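Local structure of putative arylalkylamine N-Acetyltransferase 7 (Aedes aegypti, 4FD7) at residues A[3-6]-A[10-13]; A[137-140]-A[146-149]; A[170-175]-A[184-189]; A[192-197]-A[231-236]. The protein probably catalyses transfer of an acetyl group from acetyl-CoA to an amine, as a member of the GNAT superfamily of N-acetyltransferases. All coordinates share one frame; numbering follows the deposited sequence.

Interaction 1: A[3-6]-A[10-13]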
loop_
_atom_site.group_PDB
_atom_site.type_symbol
_atom_site.label_atom_id
_atom_site.label_comp_id
_atom_site.label_asym_id
_atom_site.label_seq_id
_atom_site.Cartn_x
_atom_site.Cartn_y
_atom_site.Cartn_z
ATOM N N TRP A 3 -9.758 -12.838 10.034
ATOM C CA TRP A 3 -9.412 -13.465 8.766
ATOM C C TRP A 3 -7.958 -13.921 8.829
ATOM O O TRP A 3 -7.080 -13.215 9.343
ATOM C CB TRP A 3 -9.657 -12.487 7.599
ATOM C CG TRP A 3 -9.528 -13.075 6.212
ATOM C CD1 TRP A 3 -10.546 -13.450 5.382
ATOM C CD2 TRP A 3 -8.321 -13.319 5.497
ATOM N NE1 TRP A 3 -10.043 -13.924 4.204
ATOM C CE2 TRP A 3 -8.666 -13.863 4.247
ATOM C CE3 TRP A 3 -6.966 -13.146 5.780
ATOM C CZ2 TRP A 3 -7.721 -14.227 3.292
ATOM C CZ3 TRP A 3 -6.019 -13.513 4.829
ATOM C CH2 TRP A 3 -6.403 -14.041 3.607
ATOM N N THR A 4 -7.713 -15.126 8.333
ATOM C CA THR A 4 -6.365 -15.686 8.304
ATOM C C THR A 4 -6.117 -16.322 6.935
ATOM O O THR A 4 -7.037 -16.864 6.319
ATOM C CB THR A 4 -6.183 -16.751 9.407
ATOM O OG1 THR A 4 -7.170 -17.775 9.241
ATOM C CG2 THR A 4 -6.346 -16.142 10.790
ATOM N N ARG A 5 -4.880 -16.246 6.451
ATOM C CA ARG A 5 -4.511 -16.894 5.204
ATOM C C ARG A 5 -4.302 -18.379 5.451
ATOM O O ARG A 5 -3.586 -18.749 6.381
ATOM C CB ARG A 5 -3.210 -16.295 4.666
ATOM C CG ARG A 5 -2.587 -17.087 3.502
ATOM C CD ARG A 5 -1.382 -16.338 2.935
ATOM N NE ARG A 5 -0.647 -17.152 1.968
ATOM C CZ ARG A 5 0.174 -16.662 1.044
ATOM N NH1 ARG A 5 0.799 -17.484 0.206
ATOM N NH2 ARG A 5 0.374 -15.355 0.967
ATOM N N SER A 6 -4.920 -19.229 4.627
ATOM C CA SER A 6 -4.789 -20.676 4.818
ATOM C C SER A 6 -3.369 -21.160 4.574
ATOM O O SER A 6 -2.734 -20.746 3.600
ATOM C CB SER A 6 -5.721 -21.428 3.873
ATOM O OG SER A 6 -5.324 -22.782 3.815
ATOM N N PRO A 10 0.402 -22.202 -1.208
ATOM C CA PRO A 10 1.873 -22.273 -1.189
ATOM C C PRO A 10 2.514 -20.965 -0.731
ATOM O O PRO A 10 2.030 -19.888 -1.090
ATOM C CB PRO A 10 2.233 -22.576 -2.654
ATOM C CG PRO A 10 0.989 -23.263 -3.198
ATOM C CD PRO A 10 -0.155 -22.548 -2.530
ATOM N N PHE A 11 3.574 -21.070 0.067
ATOM C CA PHE A 11 4.238 -19.895 0.597
ATOM C C PHE A 11 5.729 -20.147 0.737
ATOM O O PHE A 11 6.138 -21.158 1.318
ATOM C CB PHE A 11 3.637 -19.494 1.949
ATOM C CG PHE A 11 4.205 -18.212 2.503
ATOM C CD1 PHE A 11 5.263 -18.238 3.397
ATOM C CD2 PHE A 11 3.679 -16.980 2.121
ATOM C CE1 PHE A 11 5.796 -17.053 3.909
ATOM C CE2 PHE A 11 4.199 -15.792 2.629
ATOM C CZ PHE A 11 5.266 -15.832 3.513
ATOM N N PRO A 12 6.556 -19.229 0.213
ATOM C CA PRO A 12 6.155 -18.071 -0.604
ATOM C C PRO A 12 5.786 -18.432 -2.040
ATOM O O PRO A 12 6.475 -19.243 -2.660
ATOM C CB PRO A 12 7.403 -17.186 -0.599
ATOM C CG PRO A 12 8.538 -18.130 -0.285
ATOM C CD PRO A 12 7.964 -19.154 0.637
ATOM N N SER A 13 4.713 -17.832 -2.550
ATOM C CA SER A 13 4.282 -18.048 -3.919
ATOM C C SER A 13 4.686 -16.886 -4.802
ATOM O O SER A 13 4.724 -15.734 -4.354
ATOM C CB SER A 13 2.768 -18.200 -3.982
ATOM O OG SER A 13 2.372 -19.381 -3.309
#
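The Arg5 guanidinium meets the Phe11 ring at a right angle: the aromatic rim comes up to one face of the planar cation, with Phe11 CD2 lying 3.4 Å above the guanidinium plane and displaced toward its rim. Relative to the phenyl ring, Arg5 NH1 sits at the edge, in plane, 3.5 Å from Phe11 CD2. The cation therefore does not lie over the aromatic face, and this is not a cation-pi stack. At the guanidinium edge, in its plane, NH1 of Arg5 comes within 3.0 Å of the carbonyl O of Pro10.

Arg5 spans the gap with a fully extended chain, CG standing anti to the backbone N (chi1 169°), while the segment 10-13 turns through a cis peptide bond between Phe11 and Pro12. The arginine is gripped more firmly by residues beyond the two segments: NH1 forms a salt bridge with Asp35 and NH2 donates to the carbonyl of Arg85. Asp35 also accepts a bond from the backbone N of Ser13, so one carboxylate holds both parts of the tail.

The arrangement is that of an N-terminal tail tethered to the domain by an arginine-aspartate salt bridge, just before the chain enters strand 14-21, the edge strand that forms an antiparallel pair with strand 28-35 in the GNAT fold.

Interaction 2: A[137-140]-A[146-149]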
loop_
_atom_site.group_PDB
_atom_site.type_symbol
_atom_site.label_atom_id
_atom_site.label_comp_id
_atom_site.label_asym_id
_atom_site.label_seq_id
_atom_site.Cartn_x
_atom_site.Cartn_y
_atom_site.Cartn_z
ATOM N N ASN A 137 -17.032 3.321 2.354
ATOM C CA ASN A 137 -18.164 2.461 2.692
ATOM C C ASN A 137 -18.107 1.106 1.958
ATOM O O ASN A 137 -19.126 0.572 1.507
ATOM C CB ASN A 137 -19.454 3.219 2.365
ATOM C CG ASN A 137 -20.700 2.573 2.936
ATOM O OD1 ASN A 137 -20.649 1.782 3.892
ATOM N ND2 ASN A 137 -21.845 2.926 2.356
ATOM N N ILE A 138 -16.902 0.544 1.882
ATOM C CA ILE A 138 -16.621 -0.648 1.071
ATOM C C ILE A 138 -17.491 -1.881 1.399
ATOM O O ILE A 138 -18.023 -2.540 0.486
ATOM C CB ILE A 138 -15.114 -1.006 1.150
ATOM C CG1 ILE A 138 -14.259 0.149 0.603
ATOM C CG2 ILE A 138 -14.823 -2.278 0.378
ATOM C CD1 ILE A 138 -14.463 0.405 -0.912
ATOM N N PHE A 139 -17.668 -2.172 2.684
ATOM C CA PHE A 139 -18.344 -3.414 3.084
ATOM C C PHE A 139 -19.796 -3.418 2.674
ATOM O O PHE A 139 -20.271 -4.381 2.092
ATOM C CB PHE A 139 -18.252 -3.650 4.595
ATOM C CG PHE A 139 -16.846 -3.738 5.102
ATOM C CD1 PHE A 139 -16.077 -4.872 4.864
ATOM C CD2 PHE A 139 -16.285 -2.680 5.801
ATOM C CE1 PHE A 139 -14.770 -4.954 5.335
ATOM C CE2 PHE A 139 -14.975 -2.760 6.272
ATOM C CZ PHE A 139 -14.222 -3.896 6.027
ATOM N N ASP A 140 -20.502 -2.327 2.956
ATOM C CA ASP A 140 -21.906 -2.237 2.566
ATOM C C ASP A 140 -22.097 -2.057 1.061
ATOM O O ASP A 140 -23.032 -2.596 0.488
ATOM C CB ASP A 140 -22.610 -1.115 3.324
ATOM C CG ASP A 140 -22.843 -1.455 4.785
ATOM O OD1 ASP A 140 -22.889 -2.654 5.122
ATOM O OD2 ASP A 140 -23.001 -0.517 5.594
ATOM N N HIS A 146 -14.901 -8.742 4.036
ATOM C CA HIS A 146 -13.452 -8.575 4.011
ATOM C C HIS A 146 -12.967 -7.949 2.711
ATOM O O HIS A 146 -13.602 -8.105 1.665
ATOM C CB HIS A 146 -12.745 -9.919 4.194
ATOM C CG HIS A 146 -13.296 -10.754 5.306
ATOM N ND1 HIS A 146 -13.044 -10.481 6.632
ATOM C CD2 HIS A 146 -14.077 -11.861 5.287
ATOM C CE1 HIS A 146 -13.654 -11.382 7.386
ATOM N NE2 HIS A 146 -14.284 -12.229 6.596
ATOM N N TYR A 147 -11.831 -7.254 2.780
ATOM C CA TYR A 147 -11.108 -6.851 1.568
ATOM C C TYR A 147 -9.610 -6.658 1.796
ATOM O O TYR A 147 -9.176 -6.319 2.880
ATOM C CB TYR A 147 -11.709 -5.601 0.925
ATOM C CG TYR A 147 -11.583 -4.303 1.707
ATOM C CD1 TYR A 147 -10.428 -3.520 1.640
ATOM C CD2 TYR A 147 -12.638 -3.835 2.472
ATOM C CE1 TYR A 147 -10.336 -2.313 2.333
ATOM C CE2 TYR A 147 -12.558 -2.643 3.155
ATOM C CZ TYR A 147 -11.412 -1.884 3.084
ATOM O OH TYR A 147 -11.341 -0.695 3.778
ATOM N N LEU A 148 -8.822 -6.861 0.749
ATOM C CA LEU A 148 -7.378 -6.697 0.839
ATOM C C LEU A 148 -7.022 -5.211 0.842
ATOM O O LEU A 148 -7.301 -4.509 -0.117
ATOM C CB LEU A 148 -6.688 -7.370 -0.348
ATOM C CG LEU A 148 -5.161 -7.345 -0.292
ATOM C CD1 LEU A 148 -4.658 -8.078 0.942
ATOM C CD2 LEU A 148 -4.581 -7.960 -1.565
ATOM N N ASN A 149 -6.410 -4.755 1.929
ATOM C CA ASN A 149 -6.030 -3.362 2.116
ATOM C C ASN A 149 -4.518 -3.258 2.186
ATOM O O ASN A 149 -3.806 -4.281 2.214
ATOM C CB ASN A 149 -6.643 -2.847 3.412
ATOM C CG ASN A 149 -6.656 -1.323 3.512
ATOM O OD1 ASN A 149 -6.261 -0.601 2.593
ATOM N ND2 ASN A 149 -7.123 -0.833 4.646
#
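Phe139 and Tyr147 form an aromatic pair between the start of helix 138-142 and the first residues of strand 146-155. Their centroids are 5.2 Å apart and their planes are inclined by 41°, an oblique relation that is neither a stack nor a T. The contact is made by the far end of the phenyl group, whose CZ lies 3.5 Å from CE2 of Tyr147; this tyrosine carbon is set over one face of the Phe139 ring. At the edge of that ring, near its plane, the backbone N of His146 approaches CE1 of Phe139 at 4.0 Å.

Aliphatic packing adds a second partner to the tyrosine. The CG2 branch of Ile138 approaches from the opposite side of the phenol ring plane to Phe139, 3.4 Å from Tyr147 CD2, and the two side chains cross at about a right angle. Tyr147 reaches both partners because its CG stands between the backbone N and the carbonyl carbon (chi1 67°), swinging the ring toward the helix.

Polar bonding is left to residues outside the pair of segments. The phenol OH of Tyr147 is hydrogen-bonded to the OH of Tyr232, and His146 ND1 to the hydroxyl of Ser108.

Asn137, with positive phi (59°), marks the break between helix 120-136 and helix 138-142. The strand pairs antiparallel with strand 98-108 on one side and, through Leu148, meets strand 183-188 on the other, while Ile138 also rests on Leu183 and Ala185 of that last strand.

Interaction 3: A[170-175]-A[184-189]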
loop_
_atom_site.group_PDB
_atom_site.type_symbol
_atom_site.label_atom_id
_atom_site.label_comp_id
_atom_site.label_asym_id
_atom_site.label_seq_id
_atom_site.Cartn_x
_atom_site.Cartn_y
_atom_site.Cartn_z
ATOM N N ARG A 170 -1.016 -5.189 -9.635
ATOM C CA ARG A 170 -1.714 -6.147 -10.468
ATOM C C ARG A 170 -1.626 -7.522 -9.830
ATOM O O ARG A 170 -2.553 -8.337 -9.947
ATOM C CB ARG A 170 -1.173 -6.166 -11.916
ATOM C CG ARG A 170 -2.170 -6.802 -12.881
ATOM C CD ARG A 170 -1.531 -7.104 -14.240
ATOM N NE ARG A 170 -0.901 -5.909 -14.791
ATOM C CZ ARG A 170 -1.555 -4.967 -15.469
ATOM N NH1 ARG A 170 -2.861 -5.084 -15.681
ATOM N NH2 ARG A 170 -0.903 -3.911 -15.936
ATOM N N ALA A 171 -0.522 -7.771 -9.131
ATOM C CA ALA A 171 -0.362 -9.034 -8.385
ATOM C C ALA A 171 -1.430 -9.329 -7.314
ATOM O O ALA A 171 -1.500 -10.448 -6.801
ATOM C CB ALA A 171 1.030 -9.119 -7.770
ATOM N N ARG A 172 -2.247 -8.345 -6.970
ATOM C CA ARG A 172 -3.286 -8.548 -5.965
ATOM C C ARG A 172 -4.366 -9.478 -6.498
ATOM O O ARG A 172 -5.059 -10.175 -5.737
ATOM C CB ARG A 172 -3.893 -7.205 -5.559
ATOM C CG ARG A 172 -3.004 -6.405 -4.614
ATOM C CD ARG A 172 -3.713 -5.135 -4.171
ATOM N NE ARG A 172 -2.775 -4.187 -3.571
ATOM C CZ ARG A 172 -3.142 -3.047 -2.994
ATOM N NH1 ARG A 172 -4.430 -2.717 -2.917
ATOM N NH2 ARG A 172 -2.220 -2.248 -2.483
ATOM N N ILE A 173 -4.488 -9.498 -7.820
ATOM C CA ILE A 173 -5.527 -10.275 -8.475
ATOM C C ILE A 173 -5.343 -11.783 -8.232
ATOM O O ILE A 173 -6.253 -12.429 -7.695
ATOM C CB ILE A 173 -5.662 -9.916 -9.982
ATOM C CG1 ILE A 173 -6.152 -8.475 -10.145
ATOM C CG2 ILE A 173 -6.601 -10.862 -10.659
ATOM C CD1 ILE A 173 -6.111 -7.976 -11.570
ATOM N N PRO A 174 -4.179 -12.358 -8.610
ATOM C CA PRO A 174 -4.062 -13.785 -8.276
ATOM C C PRO A 174 -3.965 -14.051 -6.769
ATOM O O PRO A 174 -4.465 -15.082 -6.323
ATOM C CB PRO A 174 -2.773 -14.225 -9.000
ATOM C CG PRO A 174 -2.024 -12.965 -9.267
ATOM C CD PRO A 174 -3.033 -11.872 -9.407
ATOM N N LEU A 175 -3.356 -13.151 -6.001
ATOM C CA LEU A 175 -3.262 -13.348 -4.548
ATOM C C LEU A 175 -4.653 -13.453 -3.920
ATOM O O LEU A 175 -4.899 -14.346 -3.107
ATOM C CB LEU A 175 -2.471 -12.214 -3.879
ATOM C CG LEU A 175 -2.436 -12.190 -2.343
ATOM C CD1 LEU A 175 -1.803 -13.461 -1.752
ATOM C CD2 LEU A 175 -1.717 -10.950 -1.826
ATOM N N SER A 184 -10.147 -5.939 -3.415
ATOM C CA SER A 184 -9.124 -5.141 -2.738
ATOM C C SER A 184 -9.573 -3.688 -2.792
ATOM O O SER A 184 -10.176 -3.269 -3.771
ATOM C CB SER A 184 -7.760 -5.290 -3.421
ATOM O OG SER A 184 -6.762 -4.551 -2.707
ATOM N N ALA A 185 -9.312 -2.926 -1.739
ATOM C CA ALA A 185 -9.532 -1.476 -1.775
ATOM C C ALA A 185 -8.429 -0.808 -0.989
ATOM O O ALA A 185 -7.883 -1.381 -0.063
ATOM C CB ALA A 185 -10.869 -1.091 -1.206
ATOM N N THR A 186 -8.100 0.414 -1.362
ATOM C CA THR A 186 -6.945 1.060 -0.761
ATOM C C THR A 186 -7.094 2.561 -0.905
ATOM O O THR A 186 -7.780 3.034 -1.819
ATOM C CB THR A 186 -5.633 0.511 -1.407
ATOM O OG1 THR A 186 -5.360 -0.790 -0.869
ATOM C CG2 THR A 186 -4.424 1.412 -1.152
ATOM N N CYS A 187 -6.522 3.308 0.031
ATOM C CA CYS A 187 -6.426 4.753 -0.127
ATOM C C CYS A 187 -5.139 5.061 -0.874
ATOM O O CYS A 187 -4.052 4.841 -0.350
ATOM C CB CYS A 187 -6.411 5.463 1.233
ATOM S SG CYS A 187 -6.225 7.251 1.050
ATOM N N PHE A 188 -5.273 5.518 -2.116
ATOM C CA PHE A 188 -4.145 5.959 -2.920
ATOM C C PHE A 188 -4.001 7.468 -2.769
ATOM O O PHE A 188 -4.932 8.241 -3.031
ATOM C CB PHE A 188 -4.327 5.539 -4.371
ATOM C CG PHE A 188 -4.420 4.051 -4.555
ATOM C CD1 PHE A 188 -5.657 3.405 -4.612
ATOM C CD2 PHE A 188 -3.271 3.292 -4.664
ATOM C CE1 PHE A 188 -5.726 2.029 -4.782
ATOM C CE2 PHE A 188 -3.339 1.909 -4.832
ATOM C CZ PHE A 188 -4.565 1.285 -4.894
ATOM N N THR A 189 -2.818 7.876 -2.324
ATOM C CA THR A 189 -2.654 9.195 -1.743
ATOM C C THR A 189 -2.056 10.213 -2.697
ATOM O O THR A 189 -2.187 11.418 -2.487
ATOM C CB THR A 189 -1.772 9.111 -0.513
ATOM O OG1 THR A 189 -0.495 8.581 -0.896
ATOM C CG2 THR A 189 -2.415 8.204 0.534
#
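Arg172 sends one nitrogen between two strand hydroxyls: NH1 donates to Ser184 OG and to Thr186 OG1, each at 3.0 Å. Neither bond is straight, the angles at hydrogen being 141° and 151°, and both acceptors are tilted somewhat from the guanidinium plane. This polar end is the tight part of the contact. The chain behind it runs extended from CG to NE, bringing Arg172 CD to 3.4 Å from Ser184 OG. Farther along the strand the fit slackens: Phe188 CZ comes no closer than 4.5 Å to Arg172 NH1, and that ring is instead covered over its centre by the CG2 methyl of Thr186. On the helical segment, Arg170 and Ile173 are partly exposed and make no contact with the strand.

Further bonds fix the group. Ser184 OG also bonds the carbonyl of Leu148, in strand 146-155, and Arg172 NH2 donates to Asn102 OD1. Thr186 OG1 donates to Ala185 O at 2.7 Å, from above the carbonyl plane. The buried guanidinium is thus met here by neutral oxygens, which suggests that its charge is spread over several dipoles; the link between helix 172-179 and strand 183-188 made here is mainly polar.

Interaction 4: A[192-197]-A[231-236]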
loop_
_atom_site.group_PDB
_atom_site.type_symbol
_atom_site.label_atom_id
_atom_site.label_comp_id
_atom_site.label_asym_id
_atom_site.label_seq_id
_atom_site.Cartn_x
_atom_site.Cartn_y
_atom_site.Cartn_z
ATOM N N ASN A 192 0.611 9.521 -9.100
ATOM C CA ASN A 192 1.102 8.353 -9.812
ATOM C C ASN A 192 0.597 7.017 -9.254
ATOM O O ASN A 192 0.345 6.090 -10.023
ATOM C CB ASN A 192 2.622 8.381 -9.916
ATOM C CG ASN A 192 3.122 9.568 -10.711
ATOM O OD1 ASN A 192 4.061 10.246 -10.302
ATOM N ND2 ASN A 192 2.481 9.837 -11.844
ATOM N N SER A 193 0.436 6.921 -7.933
ATOM C CA SER A 193 -0.134 5.715 -7.325
ATOM C C SER A 193 -1.589 5.532 -7.768
ATOM O O SER A 193 -2.033 4.399 -8.057
ATOM C CB SER A 193 -0.003 5.737 -5.796
ATOM O OG SER A 193 -0.619 6.871 -5.211
ATOM N N GLN A 194 -2.316 6.646 -7.850
ATOM C CA GLN A 194 -3.672 6.637 -8.403
ATOM C C GLN A 194 -3.686 6.211 -9.874
ATOM O O GLN A 194 -4.552 5.440 -10.295
ATOM C CB GLN A 194 -4.344 8.003 -8.214
ATOM C CG GLN A 194 -4.671 8.317 -6.734
ATOM C CD GLN A 194 -4.766 9.803 -6.444
ATOM O OE1 GLN A 194 -4.810 10.632 -7.364
ATOM N NE2 GLN A 194 -4.793 10.152 -5.150
ATOM N N THR A 195 -2.714 6.704 -10.643
ATOM C CA THR A 195 -2.553 6.312 -12.046
ATOM C C THR A 195 -2.331 4.802 -12.188
ATOM O O THR A 195 -2.933 4.143 -13.048
ATOM C CB THR A 195 -1.375 7.087 -12.690
ATOM O OG1 THR A 195 -1.684 8.488 -12.715
ATOM C CG2 THR A 195 -1.100 6.598 -14.114
ATOM N N ALA A 196 -1.474 4.271 -11.323
ATOM C CA ALA A 196 -1.116 2.855 -11.314
ATOM C C ALA A 196 -2.342 2.009 -11.002
ATOM O O ALA A 196 -2.652 1.019 -11.694
ATOM C CB ALA A 196 -0.041 2.620 -10.291
ATOM N N ALA A 197 -3.067 2.427 -9.968
ATOM C CA ALA A 197 -4.263 1.699 -9.569
ATOM C C ALA A 197 -5.290 1.730 -10.696
ATOM O O ALA A 197 -5.961 0.734 -10.971
ATOM C CB ALA A 197 -4.835 2.278 -8.276
ATOM N N LYS A 231 -7.629 9.522 -2.811
ATOM C CA LYS A 231 -8.702 8.715 -3.394
ATOM C C LYS A 231 -8.772 7.307 -2.825
ATOM O O LYS A 231 -7.793 6.578 -2.882
ATOM C CB LYS A 231 -8.534 8.622 -4.912
ATOM C CG LYS A 231 -8.532 9.950 -5.641
ATOM C CD LYS A 231 -8.592 9.746 -7.148
ATOM C CE LYS A 231 -8.389 11.050 -7.905
ATOM N NZ LYS A 231 -8.470 10.857 -9.386
ATOM N N TYR A 232 -9.960 6.890 -2.391
ATOM C CA TYR A 232 -10.174 5.502 -2.011
ATOM C C TYR A 232 -10.644 4.801 -3.288
ATOM O O TYR A 232 -11.602 5.237 -3.927
ATOM C CB TYR A 232 -11.200 5.366 -0.890
ATOM C CG TYR A 232 -10.822 4.313 0.127
ATOM C CD1 TYR A 232 -10.029 4.631 1.221
ATOM C CD2 TYR A 232 -11.245 2.998 -0.017
ATOM C CE1 TYR A 232 -9.676 3.672 2.148
ATOM C CE2 TYR A 232 -10.896 2.031 0.908
ATOM C CZ TYR A 232 -10.112 2.375 1.987
ATOM O OH TYR A 232 -9.762 1.416 2.910
ATOM N N MET A 233 -9.955 3.731 -3.664
ATOM C CA MET A 233 -10.210 3.024 -4.923
ATOM C C MET A 233 -10.341 1.515 -4.681
ATOM O O MET A 233 -9.678 0.946 -3.786
ATOM C CB MET A 233 -9.127 3.336 -5.960
ATOM C CG MET A 233 -8.884 4.830 -6.178
ATOM S SD MET A 233 -7.486 5.093 -7.293
ATOM C CE MET A 233 -8.203 4.528 -8.837
ATOM N N SER A 234 -11.203 0.873 -5.471
ATOM C CA SER A 234 -11.502 -0.553 -5.274
ATOM C C SER A 234 -11.424 -1.412 -6.541
ATOM O O SER A 234 -11.690 -0.951 -7.646
ATOM C CB SER A 234 -12.866 -0.733 -4.574
ATOM O OG SER A 234 -13.923 -0.117 -5.283
ATOM N N LEU A 235 -11.077 -2.680 -6.357
ATOM C CA LEU A 235 -10.902 -3.610 -7.469
ATOM C C LEU A 235 -11.538 -4.946 -7.140
ATOM O O LEU A 235 -11.112 -5.623 -6.202
ATOM C CB LEU A 235 -9.411 -3.817 -7.741
ATOM C CG LEU A 235 -9.003 -4.805 -8.835
ATOM C CD1 LEU A 235 -9.363 -4.261 -10.216
ATOM C CD2 LEU A 235 -7.510 -5.100 -8.724
ATOM N N ARG A 236 -12.555 -5.323 -7.913
ATOM C CA ARG A 236 -13.122 -6.664 -7.814
ATOM C C ARG A 236 -12.287 -7.640 -8.614
ATOM O O ARG A 236 -11.989 -7.417 -9.793
ATOM C CB ARG A 236 -14.564 -6.707 -8.315
ATOM C CG ARG A 236 -15.572 -6.189 -7.315
ATOM C CD ARG A 236 -16.982 -6.633 -7.687
ATOM N NE ARG A 236 -17.249 -8.046 -7.413
ATOM C CZ ARG A 236 -18.456 -8.587 -7.523
ATOM N NH1 ARG A 236 -19.477 -7.829 -7.904
ATOM N NH2 ARG A 236 -18.650 -9.867 -7.258
#
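Helix 191-200 runs nearly parallel to strand 229-236, the axes of the two short segments approaching to 10.1 Å at an angle of 19°. This is the alpha/beta layering of the C-terminal half of the GNAT fold, where a helix covers the sheet in which strand 229-236 is inserted between strands 183-188 and 203-209.

Near the start of both segments Gln194 meets Lys231. The Gln194 side chain crosses the extended Lys231 chain at about a right angle, its amide against the methylenes, OE1 of Gln194 lying 3.6 Å from Lys231 CE and NE2 lying 3.8 Å from Lys231 CG. The amide is held by two bonds, its NE2 donating to the carbonyls of Phe188 and Phe229, so that a side chain of the helix ties together two neighbouring strands. Lys231 continues past it to a salt bridge with Glu204.

Farther along both segments the packing is apolar. Met233 points at the helix and is bent at its last torsion (chi3 70°), which brings CE near the Gln194 carbonyl. The sulfur SD of Met233 rests 4.0 Å from Ala197 CB, with Phe202 also against both side chains, and the terminal CE of Met233 stops 4.0 Å from the carbonyl O of Gln194.

The four contacts follow one another along the chain without overlap. Interaction 1 is peripheral, its centre about 24 Å from that of interaction 4, but it reaches inward through Trp3, which packs on His146 of interaction 2, and Arg5, which touches Leu175 of interaction 3. Interactions 2 and 3 meet where Leu148 bonds strand 183-188 in parallel; in GNAT enzymes the corresponding strands splay apart beyond such a point and acetyl-CoA binds between them. Interactions 3 and 4 have centres only about 8 Å apart and share the sheet formed by strands 183-188 and 229-236. Together they link the N-terminal tail, the two sheets and their covering helices.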